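Coclaurine N-methyltransferase (Coptis japonica, PDB 6GKV) catalyses the S-adenosyl-L-methionine-dependent N-methylation of coclaurine and probably of related tetrahydroisoquinolines in alkaloid biosynthesis. Local coordinates at residues C95-E99 / D100-L104; R286-E289 / E290-K293; R294-A297 / N298-V301; I320-W323 / R324-L328. All coordinates share one frame; numbering follows the deposited sequence.

Contact 1 (C95-E99 / D100-L104)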
loop_
_atom_site.group_PDB
_atom_site.type_symbol
_atom_site.label_atom_id
_atom_site.label_comp_id
_atom_site.label_asym_id
_atom_site.label_seq_id
_atom_site.Cartn_x
_atom_site.Cartn_y
_atom_site.Cartn_z
ATOM N N CYS A 95 18.068 -13.932 -6.395
ATOM C CA CYS A 95 19.150 -14.119 -5.438
ATOM C C CYS A 95 19.599 -12.767 -4.869
ATOM O O CYS A 95 19.190 -11.713 -5.352
ATOM C CB CYS A 95 20.319 -14.836 -6.076
ATOM S SG CYS A 95 19.829 -16.424 -6.698
ATOM N N TYR A 96 20.419 -12.808 -3.828
ATOM C CA TYR A 96 20.759 -11.597 -3.107
ATOM C C TYR A 96 22.246 -11.283 -3.195
ATOM O O TYR A 96 23.083 -12.007 -2.655
ATOM C CB TYR A 96 20.322 -11.717 -1.649
ATOM C CG TYR A 96 20.263 -10.394 -0.947
ATOM C CD1 TYR A 96 21.350 -9.925 -0.217
ATOM C CD2 TYR A 96 19.130 -9.603 -1.022
ATOM C CE1 TYR A 96 21.309 -8.712 0.421
ATOM C CE2 TYR A 96 19.074 -8.382 -0.379
ATOM C CZ TYR A 96 20.164 -7.937 0.340
ATOM O OH TYR A 96 20.100 -6.720 0.981
ATOM N N PHE A 97 22.560 -10.196 -3.889
ATOM C CA PHE A 97 23.933 -9.750 -4.048
ATOM C C PHE A 97 24.172 -8.516 -3.163
ATOM O O PHE A 97 23.718 -7.415 -3.496
ATOM C CB PHE A 97 24.230 -9.432 -5.526
ATOM C CG PHE A 97 24.027 -10.601 -6.471
ATOM C CD1 PHE A 97 22.753 -10.964 -6.891
ATOM C CD2 PHE A 97 25.110 -11.309 -6.962
ATOM C CE1 PHE A 97 22.554 -12.018 -7.758
ATOM C CE2 PHE A 97 24.925 -12.372 -7.840
ATOM C CZ PHE A 97 23.642 -12.731 -8.237
ATOM N N LYS A 98 24.863 -8.706 -2.034
ATOM C CA LYS A 98 25.201 -7.586 -1.154
ATOM C C LYS A 98 26.399 -6.797 -1.691
ATOM O O LYS A 98 26.382 -5.567 -1.691
ATOM C CB LYS A 98 25.468 -8.064 0.285
ATOM C CG LYS A 98 24.370 -7.601 1.253
ATOM C CD LYS A 98 24.605 -7.921 2.739
ATOM C CE LYS A 98 23.320 -7.661 3.548
ATOM N NZ LYS A 98 22.850 -8.842 4.332
ATOM N N GLU A 99 27.424 -7.490 -2.172
ATOM C CA GLU A 99 28.608 -6.808 -2.699
ATOM C C GLU A 99 28.918 -7.128 -4.157
ATOM O O GLU A 99 28.620 -8.213 -4.647
ATOM C CB GLU A 99 29.825 -7.150 -1.849
ATOM C CG GLU A 99 29.741 -6.662 -0.434
ATOM C CD GLU A 99 30.802 -7.285 0.426
ATOM O OE1 GLU A 99 30.446 -7.918 1.441
ATOM O OE2 GLU A 99 31.990 -7.163 0.067
ATOM N N ASP A 100 29.567 -6.181 -4.824
ATOM C CA ASP A 100 29.928 -6.307 -6.236
ATOM C C ASP A 100 30.640 -7.611 -6.622
ATOM O O ASP A 100 30.496 -8.070 -7.758
ATOM C CB ASP A 100 30.792 -5.115 -6.647
ATOM C CG ASP A 100 30.026 -3.808 -6.610
ATOM O OD1 ASP A 100 29.809 -3.262 -5.503
ATOM O OD2 ASP A 100 29.629 -3.331 -7.689
ATOM N N SER A 101 31.380 -8.216 -5.694
ATOM C CA SER A 101 32.033 -9.500 -5.978
ATOM C C SER A 101 31.274 -10.704 -5.405
ATOM O O SER A 101 31.851 -11.771 -5.180
ATOM C CB SER A 101 33.456 -9.510 -5.439
ATOM O OG SER A 101 33.452 -9.733 -4.043
ATOM N N THR A 102 29.982 -10.537 -5.157
ATOM C CA THR A 102 29.174 -11.669 -4.742
ATOM C C THR A 102 29.023 -12.621 -5.912
ATOM O O THR A 102 28.649 -12.202 -7.013
ATOM C CB THR A 102 27.786 -11.233 -4.251
ATOM O OG1 THR A 102 27.937 -10.322 -3.162
ATOM C CG2 THR A 102 26.983 -12.434 -3.778
ATOM N N THR A 103 29.332 -13.897 -5.684
ATOM C CA THR A 103 29.117 -14.932 -6.693
ATOM C C THR A 103 27.637 -15.342 -6.750
ATOM O O THR A 103 26.847 -14.959 -5.889
ATOM C CB THR A 103 29.982 -16.173 -6.419
ATOM O OG1 THR A 103 29.516 -16.840 -5.239
ATOM C CG2 THR A 103 31.445 -15.775 -6.227
ATOM N N LEU A 104 27.257 -16.097 -7.772
ATOM C CA LEU A 104 25.874 -16.546 -7.877
ATOM C C LEU A 104 25.562 -17.500 -6.735
ATOM O O LEU A 104 24.480 -17.440 -6.136
ATOM C CB LEU A 104 25.608 -17.229 -9.227
ATOM C CG LEU A 104 24.235 -17.903 -9.389
ATOM C CD1 LEU A 104 23.096 -16.900 -9.317
ATOM C CD2 LEU A 104 24.156 -18.719 -10.687
#
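Glu-99 O faces Thr-102 across a type I beta turn that runs from Glu-99 to Thr-102, with Asp-100 and Ser-101 as its two corner residues. Thr-102 closes the reversal, and two of its bonds converge on that one oxygen: backbone N of Thr-102 donates to Glu-99 O at 2.7 Å from above the carbonyl plane, and Thr-102 OG1 donates to it at 2.7 Å along a lone pair in that plane. The hydroxyl gets there because OG1 stands anti to the carbonyl carbon, beside its own backbone N (chi1 -58°). The methyl branch is thereby turned to the Phe-97 ring, with Thr-102 CG2 3.9 Å from Phe-97 CD2, and Thr-102 O meets the same CD2 in the plane of the ring, at its edge, 3.7 Å away. Thr-103 is the N-cap of helix 104-118, its OG1 bonded to Glu-106 N. Leu-104, the first residue of that helix, touches two side chains with CD1, Phe-97 CZ at 4.3 Å and Cys-95 SG at 4.2 Å. Phe-97 also packs on Arg-286 and Thr-287 of helix 281-297, and the side chain of Cys-95 lies about 6 Å from that of Ser-93, which binds S-adenosyl-L-homocysteine. With backbone and hydroxyl of one residue both donating to a single carbonyl, the reversal should be held firmly.

Contact 2 (R286-E289 / E290-K293)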
loop_
_atom_site.group_PDB
_atom_site.type_symbol
_atom_site.label_atom_id
_atom_site.label_comp_id
_atom_site.label_asym_id
_atom_site.label_seq_id
_atom_site.Cartn_x
_atom_site.Cartn_y
_atom_site.Cartn_z
ATOM N N ARG A 286 20.931 -8.897 -11.426
ATOM C CA ARG A 286 22.251 -9.510 -11.408
ATOM C C ARG A 286 22.133 -11.021 -11.473
ATOM O O ARG A 286 22.969 -11.698 -12.083
ATOM C CB ARG A 286 23.028 -9.082 -10.173
ATOM C CG ARG A 286 23.651 -7.680 -10.294
ATOM C CD ARG A 286 24.926 -7.569 -9.459
ATOM N NE ARG A 286 25.850 -8.665 -9.744
ATOM C CZ ARG A 286 26.861 -9.021 -8.955
ATOM N NH1 ARG A 286 27.078 -8.366 -7.820
ATOM N NH2 ARG A 286 27.645 -10.043 -9.294
ATOM N N THR A 287 21.082 -11.541 -10.852
ATOM C CA THR A 287 20.779 -12.969 -10.882
ATOM C C THR A 287 20.643 -13.492 -12.320
ATOM O O THR A 287 21.301 -14.444 -12.701
ATOM C CB THR A 287 19.476 -13.271 -10.093
ATOM O OG1 THR A 287 19.675 -12.961 -8.714
ATOM C CG2 THR A 287 19.138 -14.707 -10.178
ATOM N N ASN A 288 19.777 -12.850 -13.098
ATOM C CA ASN A 288 19.544 -13.209 -14.475
ATOM C C ASN A 288 20.804 -13.058 -15.309
ATOM O O ASN A 288 20.991 -13.771 -16.317
ATOM C CB ASN A 288 18.438 -12.352 -15.085
ATOM C CG ASN A 288 17.037 -12.829 -14.705
ATOM O OD1 ASN A 288 16.520 -13.771 -15.302
ATOM N ND2 ASN A 288 16.399 -12.140 -13.758
ATOM N N GLU A 289 21.650 -12.113 -14.901
ATOM C CA GLU A 289 22.917 -11.835 -15.590
ATOM C C GLU A 289 23.927 -12.946 -15.339
ATOM O O GLU A 289 24.747 -13.261 -16.191
ATOM C CB GLU A 289 23.496 -10.483 -15.127
ATOM C CG GLU A 289 24.855 -10.117 -15.704
ATOM C CD GLU A 289 25.403 -8.776 -15.166
ATOM O OE1 GLU A 289 24.928 -8.311 -14.106
ATOM O OE2 GLU A 289 26.322 -8.198 -15.803
ATOM N N GLU A 290 23.877 -13.535 -14.153
ATOM C CA GLU A 290 24.838 -14.575 -13.824
ATOM C C GLU A 290 24.433 -15.869 -14.521
ATOM O O GLU A 290 25.285 -16.669 -14.907
ATOM C CB GLU A 290 24.949 -14.753 -12.301
ATOM C CG GLU A 290 25.610 -13.554 -11.583
ATOM C CD GLU A 290 27.089 -13.380 -11.929
ATOM O OE1 GLU A 290 27.834 -14.383 -11.890
ATOM O OE2 GLU A 290 27.516 -12.235 -12.232
ATOM N N TRP A 291 23.124 -16.043 -14.677
ATOM C CA TRP A 291 22.554 -17.158 -15.403
ATOM C C TRP A 291 22.975 -17.106 -16.875
ATOM O O TRP A 291 23.391 -18.116 -17.463
ATOM C CB TRP A 291 21.027 -17.128 -15.295
ATOM C CG TRP A 291 20.470 -17.540 -13.965
ATOM C CD1 TRP A 291 21.117 -18.224 -12.979
ATOM C CD2 TRP A 291 19.141 -17.292 -13.478
ATOM N NE1 TRP A 291 20.272 -18.422 -11.907
ATOM C CE2 TRP A 291 19.053 -17.856 -12.188
ATOM C CE3 TRP A 291 18.013 -16.641 -14.006
ATOM C CZ2 TRP A 291 17.888 -17.802 -11.421
ATOM C CZ3 TRP A 291 16.848 -16.585 -13.237
ATOM C CH2 TRP A 291 16.797 -17.170 -11.965
ATOM N N LEU A 292 22.852 -15.919 -17.464
ATOM C CA LEU A 292 23.208 -15.709 -18.861
ATOM C C LEU A 292 24.693 -15.991 -19.121
ATOM O O LEU A 292 25.028 -16.664 -20.090
ATOM C CB LEU A 292 22.854 -14.288 -19.274
ATOM C CG LEU A 292 23.299 -13.835 -20.659
ATOM C CD1 LEU A 292 22.610 -14.668 -21.737
ATOM C CD2 LEU A 292 23.040 -12.331 -20.857
ATOM N N LYS A 293 25.576 -15.494 -18.253
ATOM C CA LYS A 293 27.011 -15.813 -18.354
ATOM C C LYS A 293 27.231 -17.317 -18.362
ATOM O O LYS A 293 28.115 -17.816 -19.045
ATOM C CB LYS A 293 27.816 -15.216 -17.195
ATOM C CG LYS A 293 28.161 -13.731 -17.290
ATOM C CD LYS A 293 28.813 -13.260 -15.973
ATOM C CE LYS A 293 28.850 -11.745 -15.856
ATOM N NZ LYS A 293 29.181 -11.274 -14.463
#
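Thr-287 and Trp-291, one helical turn apart, make a CH-pi contact in which methyl CG2 of Thr-287 sits over the six-membered ring of Trp-291, 3.8 Å from its centroid and 19° off the ring normal. The two side chains run side by side, and the CG2 branch is free to lie on the indole because OG1 is turned beside the backbone N (chi1 -65°) and bonds back to His-283 O. Thr-287 O lies over the same indole, 3.4 Å from Trp-291 CG. The amide of Asn-288 crosses the indole with its plane 82° from that of the ring, bringing OD1 to 3.5 Å from Trp-291 CE3; this buried oxygen has no hydrogen-bond partner in the model, whereas ND2 is held by Phe-284 O. Asn-288 belongs to the pocket that binds N-methylheliamine, so the indole backs a substrate-lining residue.

On another side of the helix, Arg-286, Glu-290 and Lys-293 form a salt-bridge network. Lys-293 NZ makes a hydrogen-bonded salt bridge with Glu-290 OE2 at 2.9 Å, on the syn side though out of the carboxylate plane. The same OE2 makes a long salt bridge with Arg-286 NH2 at 3.7 Å, at the edge of a guanidinium standing nearly perpendicular to the carboxylate. The i to i+4 backbone bonds, such as Trp-291 N to Thr-287 O, 3.1 Å, set the spacing. Within the fold, helix 281-297 packs against helix 313-335, which Trp-291 and Leu-292 touch at Cys-327, and also touches the start of helix 104-118, where Leu-104 meets Glu-290 and Trp-291.

Contact 3 (R294-A297 / N298-V301)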
loop_
_atom_site.group_PDB
_atom_site.type_symbol
_atom_site.label_atom_id
_atom_site.label_comp_id
_atom_site.label_asym_id
_atom_site.label_seq_id
_atom_site.Cartn_x
_atom_site.Cartn_y
_atom_site.Cartn_z
ATOM N N ARG A 294 26.432 -18.031 -17.578
ATOM C CA ARG A 294 26.607 -19.469 -17.449
ATOM C C ARG A 294 26.153 -20.215 -18.685
ATOM O O ARG A 294 26.718 -21.243 -19.018
ATOM C CB ARG A 294 25.874 -19.988 -16.219
ATOM C CG ARG A 294 26.618 -19.659 -14.954
ATOM C CD ARG A 294 25.833 -19.975 -13.695
ATOM N NE ARG A 294 26.690 -19.753 -12.541
ATOM C CZ ARG A 294 27.181 -20.721 -11.783
ATOM N NH1 ARG A 294 26.872 -21.989 -12.029
ATOM N NH2 ARG A 294 27.967 -20.413 -10.762
ATOM N N LEU A 295 25.128 -19.704 -19.360
ATOM C CA LEU A 295 24.730 -20.260 -20.646
ATOM C C LEU A 295 25.898 -20.205 -21.630
ATOM O O LEU A 295 26.527 -21.221 -21.911
ATOM C CB LEU A 295 23.522 -19.512 -21.210
ATOM C CG LEU A 295 22.205 -19.734 -20.480
ATOM C CD1 LEU A 295 21.048 -19.060 -21.209
ATOM C CD2 LEU A 295 21.966 -21.221 -20.336
ATOM N N ASP A 296 26.208 -18.998 -22.099
ATOM C CA ASP A 296 27.268 -18.731 -23.087
ATOM C C ASP A 296 28.619 -19.412 -22.841
ATOM O O ASP A 296 29.380 -19.666 -23.772
ATOM C CB ASP A 296 27.500 -17.220 -23.173
ATOM C CG ASP A 296 26.262 -16.469 -23.602
ATOM O OD1 ASP A 296 25.425 -17.074 -24.313
ATOM O OD2 ASP A 296 26.122 -15.287 -23.215
ATOM N N ALA A 297 28.925 -19.686 -21.583
ATOM C CA ALA A 297 30.197 -20.296 -21.229
ATOM C C ALA A 297 30.129 -21.825 -21.348
ATOM O O ALA A 297 31.156 -22.509 -21.381
ATOM C CB ALA A 297 30.599 -19.870 -19.811
ATOM N N ASN A 298 28.916 -22.366 -21.414
ATOM C CA ASN A 298 28.765 -23.813 -21.515
ATOM C C ASN A 298 27.914 -24.200 -22.701
ATOM O O ASN A 298 27.153 -25.163 -22.636
ATOM C CB ASN A 298 28.142 -24.387 -20.247
ATOM C CG ASN A 298 28.845 -23.935 -19.002
ATOM O OD1 ASN A 298 29.874 -24.493 -18.605
ATOM N ND2 ASN A 298 28.298 -22.914 -18.374
ATOM N N LEU A 299 28.032 -23.440 -23.782
ATOM C CA LEU A 299 27.329 -23.766 -25.009
ATOM C C LEU A 299 27.829 -25.095 -25.553
ATOM O O LEU A 299 27.095 -25.808 -26.233
ATOM C CB LEU A 299 27.508 -22.655 -26.044
ATOM C CG LEU A 299 26.764 -21.392 -25.616
ATOM C CD1 LEU A 299 27.072 -20.217 -26.538
ATOM C CD2 LEU A 299 25.268 -21.668 -25.549
ATOM N N ASP A 300 29.076 -25.434 -25.234
ATOM C CA ASP A 300 29.660 -26.682 -25.706
ATOM C C ASP A 300 28.923 -27.922 -25.159
ATOM O O ASP A 300 28.887 -28.949 -25.831
ATOM C CB ASP A 300 31.163 -26.745 -25.365
ATOM C CG ASP A 300 31.452 -26.564 -23.876
ATOM O OD1 ASP A 300 30.655 -25.895 -23.184
ATOM O OD2 ASP A 300 32.490 -27.088 -23.403
ATOM N N VAL A 301 28.325 -27.820 -23.969
ATOM C CA VAL A 301 27.589 -28.933 -23.345
ATOM C C VAL A 301 26.064 -28.739 -23.434
ATOM O O VAL A 301 25.290 -29.708 -23.410
ATOM C CB VAL A 301 28.014 -29.123 -21.853
ATOM C CG1 VAL A 301 27.988 -27.803 -21.117
ATOM C CG2 VAL A 301 27.130 -30.140 -21.131
#
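Asn-298 turns back on the last helical turn before it, and hydrogen bonds carry most of the contact. Its backbone N donates to Leu-295 O at 2.7 Å, from above the carbonyl plane, an i to i+3 bond that closes the chain tightly; a second, weak bond runs from the same N to Arg-294 O. The side-chain amide follows the backbone. With CG anti to the carbonyl carbon and beside the N (chi1 -51°), ND2 comes back to Arg-294 O, but the modelled 2.4 Å is so short that the details of this bond are doubtful. Asn-298 also holds the N-cap position of the next helix, although its side chain makes no capping bond there.

Van der Waals contact falls to Leu-299, set against polar atoms of Asp-296: its CG rests 3.6 Å from Asp-296 O, and its CD1 lies alongside the Asp-296 side chain, 4.2 Å from OD1. The aspartate also has partners outside, OD2 being bonded to the hydroxyl of Tyr-21 and OD1 making a long, weak ion pair with Arg-324 NE.

The segments lie near the surface, where helix 281-297 gives way to helix 299-309. Leu-295 packs on Phe-81 and Met-85 of helix 79-85 and on Trp-323 of helix 313-335, and Asn-298 meets Ile-84, while Leu-299 reaches across to Ile-320 and Arg-324 of helix 313-335.

Contact 4 (I320-W323 / R324-L328). With F2W (6,7-dimethoxy-2-methyl-1,2,3,4-tetrahydroisoquinolin-2-ium), chain D.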
loop_
_atom_site.group_PDB
_atom_site.type_symbol
_atom_site.label_atom_id
_atom_site.label_comp_id
_atom_site.label_asym_id
_atom_site.label_seq_id
_atom_site.Cartn_x
_atom_site.Cartn_y
_atom_site.Cartn_z
ATOM N N ILE A 320 17.913 -22.403 -27.025
ATOM C CA ILE A 320 18.973 -21.723 -26.292
ATOM C C ILE A 320 18.740 -20.194 -26.327
ATOM O O ILE A 320 18.965 -19.501 -25.343
ATOM C CB ILE A 320 20.363 -22.099 -26.844
ATOM C CG1 ILE A 320 21.458 -21.236 -26.226
ATOM C CG2 ILE A 320 20.420 -21.910 -28.325
ATOM C CD1 ILE A 320 21.727 -21.541 -24.773
ATOM N N ASN A 321 18.245 -19.674 -27.444
ATOM C CA ASN A 321 17.975 -18.249 -27.531
ATOM C C ASN A 321 16.707 -17.888 -26.765
ATOM O O ASN A 321 16.466 -16.717 -26.440
ATOM C CB ASN A 321 17.873 -17.821 -28.988
ATOM C CG ASN A 321 19.220 -17.781 -29.657
ATOM O OD1 ASN A 321 20.161 -17.198 -29.115
ATOM N ND2 ASN A 321 19.337 -18.413 -30.833
ATOM N N TYR A 322 15.891 -18.904 -26.486
ATOM C CA TYR A 322 14.750 -18.698 -25.618
ATOM C C TYR A 322 15.275 -18.342 -24.241
ATOM O O TYR A 322 14.835 -17.382 -23.611
ATOM C CB TYR A 322 13.847 -19.936 -25.507
ATOM C CG TYR A 322 12.877 -19.739 -24.359
ATOM C CD1 TYR A 322 11.709 -19.010 -24.547
ATOM C CD2 TYR A 322 13.158 -20.215 -23.075
ATOM C CE1 TYR A 322 10.836 -18.774 -23.508
ATOM C CE2 TYR A 322 12.280 -19.974 -22.012
ATOM C CZ TYR A 322 11.119 -19.257 -22.247
ATOM O OH TYR A 322 10.226 -19.013 -21.241
ATOM N N TRP A 323 16.208 -19.156 -23.764
ATOM C CA TRP A 323 16.710 -18.984 -22.425
ATOM C C TRP A 323 17.545 -17.695 -22.318
ATOM O O TRP A 323 17.522 -17.015 -21.288
ATOM C CB TRP A 323 17.486 -20.230 -22.003
ATOM C CG TRP A 323 16.505 -21.302 -21.540
ATOM C CD1 TRP A 323 16.206 -22.483 -22.173
ATOM C CD2 TRP A 323 15.644 -21.246 -20.397
ATOM N NE1 TRP A 323 15.239 -23.174 -21.473
ATOM C CE2 TRP A 323 14.874 -22.425 -20.363
ATOM C CE3 TRP A 323 15.457 -20.310 -19.360
ATOM C CZ2 TRP A 323 13.945 -22.708 -19.363
ATOM C CZ3 TRP A 323 14.533 -20.583 -18.358
ATOM C CH2 TRP A 323 13.788 -21.768 -18.367
ATOM N N ARG A 324 18.232 -17.329 -23.396
ATOM C CA ARG A 324 18.926 -16.039 -23.453
ATOM C C ARG A 324 17.956 -14.891 -23.266
ATOM O O ARG A 324 18.162 -14.059 -22.404
ATOM C CB ARG A 324 19.667 -15.877 -24.775
ATOM C CG ARG A 324 20.952 -16.672 -24.850
ATOM C CD ARG A 324 21.454 -16.757 -26.285
ATOM N NE ARG A 324 22.767 -17.378 -26.333
ATOM C CZ ARG A 324 23.347 -17.818 -27.441
ATOM N NH1 ARG A 324 22.721 -17.717 -28.606
ATOM N NH2 ARG A 324 24.549 -18.374 -27.376
ATOM N N GLY A 325 16.883 -14.857 -24.051
ATOM C CA GLY A 325 15.833 -13.857 -23.880
ATOM C C GLY A 325 15.137 -13.895 -22.522
ATOM O O GLY A 325 14.576 -12.902 -22.076
ATOM N N PHE A 326 15.145 -15.051 -21.870
ATOM C CA PHE A 326 14.620 -15.161 -20.514
ATOM C C PHE A 326 15.418 -14.249 -19.605
ATOM O O PHE A 326 14.895 -13.369 -18.937
ATOM C CB PHE A 326 14.733 -16.607 -20.036
ATOM C CG PHE A 326 14.121 -16.865 -18.701
ATOM C CD1 PHE A 326 12.785 -17.249 -18.601
ATOM C CD2 PHE A 326 14.879 -16.769 -17.546
ATOM C CE1 PHE A 326 12.212 -17.516 -17.367
ATOM C CE2 PHE A 326 14.311 -17.023 -16.314
ATOM C CZ PHE A 326 12.976 -17.399 -16.228
ATOM N N CYS A 327 16.716 -14.506 -19.603
ATOM C CA CYS A 327 17.684 -13.831 -18.776
ATOM C C CYS A 327 17.902 -12.358 -19.179
ATOM O O CYS A 327 18.128 -11.503 -18.325
ATOM C CB CYS A 327 18.996 -14.610 -18.825
ATOM S SG CYS A 327 18.871 -16.287 -18.240
ATOM N N LEU A 328 17.816 -12.062 -20.466
ATOM C CA LEU A 328 17.971 -10.694 -20.939
ATOM C C LEU A 328 16.770 -9.872 -20.507
ATOM O O LEU A 328 16.932 -8.717 -20.055
ATOM C CB LEU A 328 18.116 -10.644 -22.463
ATOM C CG LEU A 328 19.366 -11.204 -23.160
ATOM C CD1 LEU A 328 19.204 -10.971 -24.624
ATOM C CD2 LEU A 328 20.649 -10.527 -22.687
HETATM C CAM F2W D . 13.209 -13.236 -16.065
HETATM O OAK F2W D . 12.021 -12.461 -15.782
HETATM C CAB F2W D . 11.259 -13.089 -14.829
HETATM C CAA F2W D . 11.639 -14.284 -14.205
HETATM C CAF F2W D . 10.780 -14.839 -13.261
HETATM C CAJ F2W D . 11.087 -15.996 -12.566
HETATM C CAI F2W D . 9.902 -16.811 -11.956
HETATM N NAH F2W D . 9.228 -15.859 -11.058
HETATM C CAO F2W D . 7.983 -16.580 -10.731
HETATM C CAG F2W D . 8.810 -14.856 -12.042
HETATM C CAE F2W D . 9.633 -14.188 -12.893
HETATM C CAD F2W D . 9.240 -13.017 -13.535
HETATM C CAC F2W D . 10.081 -12.451 -14.477
HETATM O OAL F2W D . 9.806 -11.301 -15.168
HETATM C CAN F2W D . 8.601 -10.575 -14.860
#
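Trp-323 and Phe-326 lie side by side on the helix and meet edge to face: CZ3 of the indole stands over the centre of the phenyl ring, with centroids 4.9 Å apart and planes at 55°. The torsions at the two residues differ. Phe-326 throws CG anti to its backbone N (chi1 -175°), whereas Trp-323 keeps CG beside its N, and the two rings are brought together by these different torsions. Trp-323 CE3 approaches Phe-326 CG to 3.8 Å. At the edge of the phenyl ring, near its plane, lies Tyr-322 OH, 4.1 Å from Phe-326 CD1 and itself bonded to Val-250 O. CE2 of the tyrosine also sits above the centre of the indole, so three rings are packed in sequence.

Toward the start of the segments, Ile-320 and Asn-321 meet Arg-324, which is extended from CG to NE and runs alongside Asn-321. Its NH1 gives a hydrogen bond of 2.7 Å to Asn-321 OD1, the acceptor lying almost in the guanidinium plane while amide and guanidinium planes are turned 44° apart. CG1 of Ile-320 covers one face of the guanidinium at 4.1 Å from CZ, and Asn-321 ND2 is taken up by Glu-15 O. These contacts, with a long, weak ion pair from NE to Asp-296, probably limit the group's rotation.

N-methylheliamine takes the face of the Phe-326 ring opposite Trp-323: its methoxy carbon CAM lies over that face, offset toward the rim, and 3.3 Å from Phe-326 O. Phe-326 is thus one wall residue of the tetrahydroisoquinoline pocket, backed by Trp-323.

How the contacts relate
Along the chain the contacts come in series: contact 1 in the loop before helix 104-118, contact 2 on helix 281-297, contact 3 where that helix gives way to helix 299-309, and contact 4 on helix 313-335. Centres of contacts 1 and 2 are 11 Å apart, as are those of 2 and 4; contact 3 lies 13 Å from each of 2 and 4. Contacts 1 and 4 stay apart, their nearest atoms about 10 Å from each other, but contacts 2 and 3 each touch both. Thr-287 OG1 bonds to Cys-95 N, and Arg-294 packs on Leu-104. Helix 281-297 thereby links the loop near S-adenosyl-L-homocysteine to the helix that lines the substrate pocket.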